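Local structure of exopolygalacturonate lyase (Vibrio vulnificus, 5A29) at residues 30-35 with 491-496; 120-123 with 127-130. The protein probably cleaves pectic polygalacturonate by metal-assisted beta-elimination, as a polysaccharide lyase of family 2. All blocks are in the same frame, centred on the assembly; numbering follows the deposited sequence.

Overall arrangement
The two contacts share no helix or strand and lie well apart: their centres are 36 Å from each other and their nearest atoms about 24 Å. Contact 1 joins helix 27-46, the first helix of the model, to helix 484-500 in the last quarter of the chain, in a fold whose main regular element is the helix. Contact 2 falls in sequence between these two segments and is local, a short turn-back of the chain between helix 105-120 and strand 135-137, a member of the four-stranded antiparallel sheet. Contact 1 is remote from the annotated sites, whereas contact 2 approaches the manganese-binding region without reaching the metal.

Contact 1 (30-35 with 491-496); sequences AMRVQA and AAADKL
Arg32 of helix 27-46 reaches across to Asp494 of helix 484-500 and carries the polar part of this contact. Its NH1 donates to Asp494 OD1 in a salt bridge of 2.9 Å, with a nearly straight N-H...O angle of 164°. The oxygen lies in the guanidinium plane, but the arginine meets the carboxylate from above its plane, the two flat groups being turned 45° against each other. Arg32 CD also makes a close van der Waals approach to Asp494 OD1, at 3.3 Å. A water completes a small bridge beside this pair: it donates to Asp494 OD2 at 2.9 Å and accepts a weak bond from Arg32 NH1. The other terminal nitrogen, NH2, pairs with Asp29 OD1 on the same helix 27-46.

The apolar part is tight, with Arg32 CD 3.3 Å from Ala493 CB. A bend of the arginine chain at chi3 (-60°) swings the guanidinium past the alanine methyl, which lies oblique to it, NE coming to 3.5 Å from Ala493 CB. Helix 521-532 adds Leu532 against Arg32, and Leu525 and Leu528 against Ala493.

Between 30-35 and 491-496 the contact thus rests on buried Arg32, while Ala35 packs on Val497 further along. The arginine's charge is shared between Asp494 and Asp29; this pairing probably favours ionised carboxylates and fixes the rotation of the guanidinium.

Contact 2 (120-123 with 127-130); sequences NFIA and LFYW
Ile122 and Phe128 are bridged as a single antiparallel, non-hydrogen-bonded pair, their CA atoms 4.4 Å apart, where the chain doubles back after helix 105-120. One backbone bond flanks the pair on each side. Tyr129 N donates to Phe121 O at 2.9 Å, almost straight at 172°, while Ala123 N donates to Leu127 O at 2.8 Å with a more bent angle of 147°.

The tight part is the tyrosine side. Tyr129 lays its ring alongside the backbone of 121-123, with Ala123 N over one face and 3.5 Å from CE2; OH ends 3.4 Å from Ala123 CA. Ile122 and Phe128 project together from the other side of the bridged backbones, and Ile122 CD1 touches Phe128 CE1 at 3.6 Å. With CG1 beside the backbone N (chi1 -54°), this ethyl branch lies along the phenyl group, while CG2 is set against Leu127 O. Leu127 is buried against helix 170-184 and Tyr199, its side chain about 10 Å from those of the manganese ligands His196 and Glu154.

Side-chain packing is looser at Phe121, whose CB comes only within 4.3 Å of Tyr129 CD2, although its carbonyl stays firmly held; exposed Asn120 marks the solvent side.

Two backbone bonds, a tyrosine ring with the Ala123 amide nitrogen over one face and one aliphatic-aromatic pair therefore hold this turn-back mainly by main-chain polarity and dispersion, without a charged group.

Contact 1 (30-35 with 491-496)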
ATOM      1  N   ALA A  30      -7.526  22.826  17.643  1.00 14.83           N
ATOM      2  CA  ALA A  30      -6.458  23.656  17.102  1.00 15.75           C
ATOM      3  C   ALA A  30      -5.077  23.103  17.447  1.00 17.40           C
ATOM      4  O   ALA A  30      -4.150  23.225  16.654  1.00 17.85           O
ATOM      5  CB  ALA A  30      -6.564  25.125  17.633  1.00 19.25           C
ATOM      6  N   MET A  31      -4.927  22.575  18.663  1.00 17.60           N
ATOM      7  CA  MET A  31      -3.588  22.145  19.071  1.00 19.10           C
ATOM      8  C   MET A  31      -3.145  20.937  18.227  1.00 17.76           C
ATOM      9  O   MET A  31      -1.925  20.760  17.967  1.00 17.91           O
ATOM     10  CB  MET A  31      -3.590  21.721  20.537  1.00 21.37           C
ATOM     11  CG  MET A  31      -3.581  22.917  21.517  1.00 28.41           C
ATOM     12  SD  MET A  31      -4.039  22.277  23.162  1.00 40.87           S
ATOM     13  CE  MET A  31      -2.633  21.178  23.478  1.00 44.77           C
ATOM     14  N   ARG A  32      -4.098  20.139  17.748  1.00 15.96           N
ATOM     15  CA  ARG A  32      -3.717  18.997  16.893  1.00 16.27           C
ATOM     16  C   ARG A  32      -3.273  19.542  15.556  1.00 17.37           C
ATOM     17  O   ARG A  32      -2.262  19.057  14.951  1.00 18.94           O
ATOM     18  CB  ARG A  32      -4.881  18.026  16.676  1.00 16.13           C
ATOM     19  CG  ARG A  32      -5.313  17.313  17.939  1.00 15.19           C
ATOM     20  CD  ARG A  32      -6.174  16.085  17.641  1.00 17.78           C
ATOM     21  NE  ARG A  32      -7.416  16.499  16.904  1.00 17.79           N
ATOM     22  CZ  ARG A  32      -8.536  16.974  17.510  1.00 18.03           C
ATOM     23  NH1 ARG A  32      -8.707  16.951  18.855  1.00 17.93           N
ATOM     24  NH2 ARG A  32      -9.575  17.323  16.745  1.00 17.84           N
ATOM     25  N   VAL A  33      -3.947  20.560  15.055  1.00 16.10           N
ATOM     26  CA  VAL A  33      -3.468  21.150  13.794  1.00 17.58           C
ATOM     27  C   VAL A  33      -2.094  21.792  13.982  1.00 19.65           C
ATOM     28  O   VAL A  33      -1.235  21.755  13.089  1.00 19.42           O
ATOM     29  CB  VAL A  33      -4.478  22.190  13.204  1.00 19.75           C
ATOM     30  CG1 VAL A  33      -3.864  22.916  12.018  1.00 22.05           C
ATOM     31  CG2 VAL A  33      -5.769  21.518  12.791  1.00 22.07           C
ATOM     32  N   GLN A  34      -1.850  22.360  15.154  1.00 17.94           N
ATOM     33  CA  GLN A  34      -0.539  22.959  15.359  1.00 18.79           C
ATOM     34  C   GLN A  34       0.569  21.885  15.462  1.00 18.18           C
ATOM     35  O   GLN A  34       1.689  22.162  15.033  1.00 20.30           O
ATOM     36  CB  GLN A  34      -0.571  23.838  16.657  1.00 20.66           C
ATOM     37  CG  GLN A  34       0.822  24.351  17.091  1.00 26.48           C
ATOM     38  CD  GLN A  34       1.341  25.360  16.081  1.00 32.77           C
ATOM     39  OE1 GLN A  34       0.603  26.264  15.681  1.00 34.01           O
ATOM     40  NE2 GLN A  34       2.531  25.121  15.542  1.00 34.24           N
ATOM     41  N   ALA A  35       0.287  20.711  16.045  1.00 17.89           N
ATOM     42  CA  ALA A  35       1.280  19.615  15.974  1.00 19.46           C
ATOM     43  C   ALA A  35       1.692  19.329  14.520  1.00 17.67           C
ATOM     44  O   ALA A  35       2.900  19.164  14.188  1.00 18.92           O
ATOM     45  CB  ALA A  35       0.753  18.352  16.619  1.00 19.87           C
ATOM     46  N   ALA A 491     -11.157  12.347  20.800  1.00 19.28           N
ATOM     47  CA  ALA A 491     -10.445  11.801  21.934  1.00 20.86           C
ATOM     48  C   ALA A 491      -9.281  10.907  21.476  1.00 22.22           C
ATOM     49  O   ALA A 491      -8.150  10.971  22.007  1.00 19.63           O
ATOM     50  CB  ALA A 491     -11.397  10.997  22.791  1.00 21.37           C
ATOM     51  N   ALA A 492      -9.570  10.046  20.492  1.00 20.17           N
ATOM     52  CA  ALA A 492      -8.514   9.216  19.897  1.00 20.84           C
ATOM     53  C   ALA A 492      -7.405  10.045  19.282  1.00 18.88           C
ATOM     54  O   ALA A 492      -6.228   9.638  19.405  1.00 19.84           O
ATOM     55  CB  ALA A 492      -9.086   8.281  18.837  1.00 19.78           C
ATOM     56  N   ALA A 493      -7.745  11.101  18.513  1.00 15.90           N
ATOM     57  CA  ALA A 493      -6.710  11.936  17.859  1.00 16.97           C
ATOM     58  C   ALA A 493      -5.813  12.602  18.947  1.00 18.87           C
ATOM     59  O   ALA A 493      -4.612  12.747  18.744  1.00 18.24           O
ATOM     60  CB  ALA A 493      -7.348  13.023  17.009  1.00 17.00           C
ATOM     61  N   ASP A 494      -6.422  13.035  20.049  1.00 18.61           N
ATOM     62  CA  ASP A 494      -5.595  13.639  21.153  1.00 21.53           C
ATOM     63  C   ASP A 494      -4.582  12.636  21.724  1.00 19.64           C
ATOM     64  O   ASP A 494      -3.384  12.947  21.867  1.00 20.42           O
ATOM     65  CB  ASP A 494      -6.485  14.170  22.269  1.00 20.61           C
ATOM     66  CG  ASP A 494      -7.236  15.463  21.873  1.00 28.97           C
ATOM     67  OD1 ASP A 494      -6.822  16.195  20.904  1.00 24.32           O
ATOM     68  OD2 ASP A 494      -8.207  15.772  22.610  1.00 30.87           O
ATOM     69  N   LYS A 495      -5.036  11.411  21.931  1.00 21.91           N
ATOM     70  CA  LYS A 495      -4.132  10.307  22.304  1.00 20.75           C
ATOM     71  C   LYS A 495      -3.096   9.981  21.279  1.00 20.28           C
ATOM     72  O   LYS A 495      -1.928   9.750  21.627  1.00 20.68           O
ATOM     73  CB  LYS A 495      -4.892   9.044  22.695  1.00 23.21           C
ATOM     74  CG  LYS A 495      -5.471   9.162  24.078  1.00 34.52           C
ATOM     75  CD  LYS A 495      -6.438   8.060  24.468  1.00 34.97           C
ATOM     76  CE  LYS A 495      -7.252   8.426  25.728  1.00 36.87           C
ATOM     77  NZ  LYS A 495      -8.588   9.034  25.410  1.00 36.05           N
ATOM     78  N   LEU A 496      -3.478  10.015  19.992  1.00 19.07           N
ATOM     79  CA  LEU A 496      -2.524   9.793  18.929  1.00 19.55           C
ATOM     80  C   LEU A 496      -1.357  10.811  18.933  1.00 18.81           C
ATOM     81  O   LEU A 496      -0.193  10.439  18.761  1.00 19.35           O
ATOM     82  CB  LEU A 496      -3.259   9.733  17.546  1.00 19.75           C
ATOM     83  CG  LEU A 496      -2.416   9.264  16.358  1.00 23.07           C
ATOM     84  CD1 LEU A 496      -2.172   7.723  16.485  1.00 21.88           C
ATOM     85  CD2 LEU A 496      -3.293   9.507  15.088  1.00 24.35           C
TER
HETATM   86  O   HOH W   1     -10.451  17.096  21.329  1.00 31.63           O

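Contact 2 (120-123 with 127-130)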
ATOM      1  N   ASN A 120      13.760  17.466 -13.226  1.00 31.65           N
ATOM      2  CA  ASN A 120      15.130  17.018 -13.145  1.00 28.75           C
ATOM      3  C   ASN A 120      15.415  15.555 -13.095  1.00 31.76           C
ATOM      4  O   ASN A 120      16.566  15.154 -13.323  1.00 31.93           O
ATOM      5  CB  ASN A 120      15.827  17.722 -11.988  1.00 31.22           C
ATOM      6  CG  ASN A 120      15.987  19.209 -12.261  1.00 39.80           C
ATOM      7  OD1 ASN A 120      16.880  19.589 -13.017  1.00 39.04           O
ATOM      8  ND2 ASN A 120      15.043  20.024 -11.795  1.00 32.57           N
ATOM      9  N   PHE A 121      14.452  14.750 -12.626  1.00 28.58           N
ATOM     10  CA  PHE A 121      14.772  13.389 -12.196  1.00 27.07           C
ATOM     11  C   PHE A 121      13.853  12.337 -12.823  1.00 28.71           C
ATOM     12  O   PHE A 121      13.461  11.373 -12.155  1.00 26.08           O
ATOM     13  CB  PHE A 121      14.795  13.279 -10.658  1.00 30.10           C
ATOM     14  CG  PHE A 121      15.860  14.154 -10.046  1.00 30.70           C
ATOM     15  CD1 PHE A 121      17.203  13.812 -10.170  1.00 27.55           C
ATOM     16  CD2 PHE A 121      15.512  15.365  -9.487  1.00 26.49           C
ATOM     17  CE1 PHE A 121      18.179  14.637  -9.675  1.00 32.21           C
ATOM     18  CE2 PHE A 121      16.486  16.214  -8.987  1.00 32.71           C
ATOM     19  CZ  PHE A 121      17.818  15.834  -9.053  1.00 31.62           C
ATOM     20  N   ILE A 122      13.508  12.575 -14.084  1.00 27.74           N
ATOM     21  CA  ILE A 122      12.835  11.614 -14.920  1.00 27.57           C
ATOM     22  C   ILE A 122      13.768  11.088 -16.009  1.00 31.50           C
ATOM     23  O   ILE A 122      14.361  11.883 -16.754  1.00 28.97           O
ATOM     24  CB  ILE A 122      11.633  12.276 -15.601  1.00 30.62           C
ATOM     25  CG1 ILE A 122      10.734  12.931 -14.551  1.00 27.77           C
ATOM     26  CG2 ILE A 122      10.851  11.227 -16.373  1.00 25.83           C
ATOM     27  CD1 ILE A 122       9.428  13.453 -15.156  1.00 28.90           C
ATOM     28  N   ALA A 123      13.880   9.772 -16.135  1.00 30.80           N
ATOM     29  CA  ALA A 123      14.612   9.153 -17.270  1.00 30.56           C
ATOM     30  C   ALA A 123      14.076   9.589 -18.641  1.00 28.55           C
ATOM     31  O   ALA A 123      12.903  10.047 -18.765  1.00 28.08           O
ATOM     32  CB  ALA A 123      14.543   7.631 -17.152  1.00 28.15           C
ATOM     33  N   LEU A 127      10.149   7.158 -17.061  1.00 23.81           N
ATOM     34  CA  LEU A 127      10.174   6.594 -15.688  1.00 26.30           C
ATOM     35  C   LEU A 127      10.861   7.564 -14.708  1.00 28.51           C
ATOM     36  O   LEU A 127      11.966   8.062 -14.969  1.00 25.88           O
ATOM     37  CB  LEU A 127      10.906   5.260 -15.640  1.00 24.10           C
ATOM     38  CG  LEU A 127      10.204   4.053 -16.334  1.00 24.58           C
ATOM     39  CD1 LEU A 127      11.100   2.825 -16.292  1.00 25.27           C
ATOM     40  CD2 LEU A 127       8.818   3.824 -15.722  1.00 23.84           C
ATOM     41  N   PHE A 128      10.259   7.749 -13.533  1.00 29.61           N
ATOM     42  CA  PHE A 128      10.907   8.542 -12.489  1.00 25.51           C
ATOM     43  C   PHE A 128      12.078   7.803 -11.918  1.00 20.45           C
ATOM     44  O   PHE A 128      12.022   6.555 -11.637  1.00 25.38           O
ATOM     45  CB  PHE A 128       9.911   8.863 -11.321  1.00 25.14           C
ATOM     46  CG  PHE A 128       8.720   9.671 -11.725  1.00 27.14           C
ATOM     47  CD1 PHE A 128       8.603  10.221 -12.999  1.00 28.58           C
ATOM     48  CD2 PHE A 128       7.709   9.949 -10.787  1.00 29.70           C
ATOM     49  CE1 PHE A 128       7.491  10.968 -13.353  1.00 25.38           C
ATOM     50  CE2 PHE A 128       6.597  10.707 -11.124  1.00 29.54           C
ATOM     51  CZ  PHE A 128       6.486  11.232 -12.419  1.00 31.07           C
ATOM     52  N   TYR A 129      13.084   8.571 -11.487  1.00 22.97           N
ATOM     53  CA  TYR A 129      14.125   7.999 -10.628  1.00 23.95           C
ATOM     54  C   TYR A 129      13.708   7.946  -9.154  1.00 26.89           C
ATOM     55  O   TYR A 129      14.003   8.871  -8.384  1.00 25.00           O
ATOM     56  CB  TYR A 129      15.451   8.759 -10.734  1.00 28.28           C
ATOM     57  CG  TYR A 129      16.043   8.733 -12.175  1.00 31.71           C
ATOM     58  CD1 TYR A 129      16.375   7.515 -12.774  1.00 30.73           C
ATOM     59  CD2 TYR A 129      16.279   9.925 -12.892  1.00 35.96           C
ATOM     60  CE1 TYR A 129      16.910   7.471 -14.077  1.00 31.01           C
ATOM     61  CE2 TYR A 129      16.820   9.898 -14.204  1.00 32.26           C
ATOM     62  CZ  TYR A 129      17.141   8.664 -14.763  1.00 37.60           C
ATOM     63  OH  TYR A 129      17.689   8.566 -16.022  1.00 39.70           O
ATOM     64  N   TRP A 130      13.133   6.824  -8.741  1.00 23.42           N
ATOM     65  CA  TRP A 130      12.554   6.670  -7.390  1.00 24.10           C
ATOM     66  C   TRP A 130      12.265   5.182  -7.183  1.00 24.99           C
ATOM     67  O   TRP A 130      12.600   4.339  -8.054  1.00 23.31           O
ATOM     68  CB  TRP A 130      11.266   7.530  -7.247  1.00 18.72           C
ATOM     69  CG  TRP A 130      10.071   7.013  -8.044  1.00 18.31           C
ATOM     70  CD1 TRP A 130      10.060   5.956  -8.950  1.00 20.48           C
ATOM     71  CD2 TRP A 130       8.749   7.528  -8.028  1.00 20.31           C
ATOM     72  NE1 TRP A 130       8.775   5.763  -9.422  1.00 21.64           N
ATOM     73  CE2 TRP A 130       7.968   6.746  -8.933  1.00 19.42           C
ATOM     74  CE3 TRP A 130       8.123   8.569  -7.328  1.00 20.78           C
ATOM     75  CZ2 TRP A 130       6.616   6.966  -9.127  1.00 23.51           C
ATOM     76  CZ3 TRP A 130       6.780   8.813  -7.563  1.00 24.11           C
ATOM     77  CH2 TRP A 130       6.034   8.004  -8.441  1.00 24.20           C
TER